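Local coordinates for protein CalS10 (PDB 6UK5) that binds S-adenosylmethionine and probably methylates an amino pentose during calicheamicin biosynthesis in Micromonospora echinospora, at residues Ala55-Asp60 / Thr114-Thr119. Numbering follows the deposited sequence.
Sequences AARLLD and TFDAVT
The Arg57 guanidinium lies nearly flat over one face of the Phe115 ring, a cation-pi stack with CZ of Arg57 4.5 Å from the ring centroid of Phe115 and the planes 26° apart. Leu59 CB covers the opposite face, a CH-pi contact over the ring centre, so the phenyl is sandwiched between two side chains of strand 57-61. That strand and 115-120 are parallel neighbours in the Rossmann-like sheet of a class I SAM-dependent methyltransferase. A bend at chi3 of Arg57 turns NE and NH2 side-on to Thr114: NE and NH2 of Arg57 both donate to Thr114 O, at 2.9 and 2.7 Å, with that oxygen in the guanidinium plane. A leucine in place of Arg57 would probably leave one face of Phe115 without its cation and Thr114 O without either of these donors. Where the chain bends at Asp116, OD2 of this residue accepts from two successive amides: Arg57 N meets its anti lone pair at 3.1 Å, and Ala56 N comes from above the carboxylate plane. The other oxygen, OD1, forms a salt bridge with Arg52. Further along, regular parallel pairing takes over, Leu59 N donating to Ala117 O and Thr119 N to Leu59 O. Leu58 CD1 touches both Ala117 CB and Thr119 CG2 on the sheet face covered by helix 37-51. At the C-terminal end of strand 57-61, where Asp60 touches the bound S-adenosylmethionine, chi1 of 71° sets Thr119 OG1 astride the backbone N and C; from there OG1 donates to Asp60 OD1 at 2.8 Å, approaching 59° out of the carboxylate plane.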
# COMPACT_ATOMS: atom_id res chain seq x y z
N ALA A 55 39.99 -15.77 9.58
CA ALA A 55 38.77 -16.33 9.01
C ALA A 55 38.76 -16.18 7.49
O ALA A 55 39.02 -15.10 6.96
CB ALA A 55 37.55 -15.65 9.61
N ALA A 56 38.44 -17.28 6.79
CA ALA A 56 38.40 -17.26 5.34
C ALA A 56 37.14 -17.92 4.77
O ALA A 56 36.62 -17.49 3.73
CB ALA A 56 39.65 -17.93 4.76
N ARG A 57 36.65 -18.97 5.43
CA ARG A 57 35.48 -19.72 4.97
C ARG A 57 34.29 -19.42 5.87
O ARG A 57 34.36 -19.60 7.09
CB ARG A 57 35.78 -21.22 4.97
CG ARG A 57 36.81 -21.67 3.95
CD ARG A 57 37.26 -23.10 4.21
NE ARG A 57 36.14 -24.01 4.44
CZ ARG A 57 35.36 -24.52 3.49
NH1 ARG A 57 35.56 -24.20 2.21
NH2 ARG A 57 34.37 -25.34 3.81
N LEU A 58 33.19 -18.97 5.26
CA LEU A 58 31.98 -18.62 5.99
C LEU A 58 30.76 -19.27 5.36
O LEU A 58 30.68 -19.41 4.13
CB LEU A 58 31.77 -17.10 6.03
CG LEU A 58 30.53 -16.63 6.79
CD1 LEU A 58 30.83 -15.32 7.50
CD2 LEU A 58 29.32 -16.46 5.88
N LEU A 59 29.82 -19.67 6.21
CA LEU A 59 28.54 -20.25 5.79
C LEU A 59 27.41 -19.48 6.46
O LEU A 59 27.37 -19.38 7.69
CB LEU A 59 28.47 -21.74 6.15
CG LEU A 59 27.09 -22.39 6.05
CD1 LEU A 59 26.67 -22.58 4.61
CD2 LEU A 59 27.08 -23.72 6.78
N ASP A 60 26.50 -18.95 5.65
CA ASP A 60 25.29 -18.30 6.15
C ASP A 60 24.16 -19.31 6.10
O ASP A 60 23.84 -19.85 5.04
CB ASP A 60 24.94 -17.06 5.34
CG ASP A 60 23.86 -16.23 5.98
OD1 ASP A 60 23.54 -16.48 7.16
OD2 ASP A 60 23.33 -15.33 5.30
N THR A 114 34.21 -28.11 7.08
CA THR A 114 34.18 -27.13 8.15
C THR A 114 34.32 -25.72 7.58
O THR A 114 34.77 -25.52 6.45
CB THR A 114 35.28 -27.38 9.19
OG1 THR A 114 36.57 -27.24 8.57
CG2 THR A 114 35.15 -28.76 9.80
N PHE A 115 33.93 -24.74 8.39
CA PHE A 115 34.07 -23.33 8.06
C PHE A 115 34.70 -22.60 9.23
O PHE A 115 34.67 -23.07 10.37
CB PHE A 115 32.70 -22.70 7.73
CG PHE A 115 32.01 -23.33 6.56
CD1 PHE A 115 31.40 -24.57 6.68
CD2 PHE A 115 31.93 -22.67 5.34
CE1 PHE A 115 30.75 -25.15 5.61
CE2 PHE A 115 31.28 -23.25 4.26
CZ PHE A 115 30.68 -24.49 4.40
N ASP A 116 35.30 -21.44 8.94
CA ASP A 116 35.80 -20.59 10.01
C ASP A 116 34.69 -19.85 10.74
O ASP A 116 34.89 -19.42 11.88
CB ASP A 116 36.80 -19.56 9.46
CG ASP A 116 38.08 -20.20 8.97
OD1 ASP A 116 38.77 -20.85 9.78
OD2 ASP A 116 38.40 -20.04 7.76
N ALA A 117 33.52 -19.70 10.12
CA ALA A 117 32.42 -18.99 10.74
C ALA A 117 31.11 -19.45 10.13
O ALA A 117 31.04 -19.71 8.92
CB ALA A 117 32.58 -17.47 10.58
N VAL A 118 30.07 -19.54 10.96
CA VAL A 118 28.73 -19.89 10.51
C VAL A 118 27.77 -18.87 11.11
O VAL A 118 27.76 -18.67 12.33
CB VAL A 118 28.33 -21.31 10.94
CG1 VAL A 118 26.89 -21.60 10.55
CG2 VAL A 118 29.28 -22.34 10.34
N THR A 119 26.97 -18.23 10.26
CA THR A 119 26.05 -17.19 10.71
C THR A 119 24.61 -17.64 10.50
O THR A 119 24.31 -18.43 9.60
CB THR A 119 26.28 -15.87 9.97
OG1 THR A 119 25.86 -15.99 8.61
CG2 THR A 119 27.75 -15.47 10.01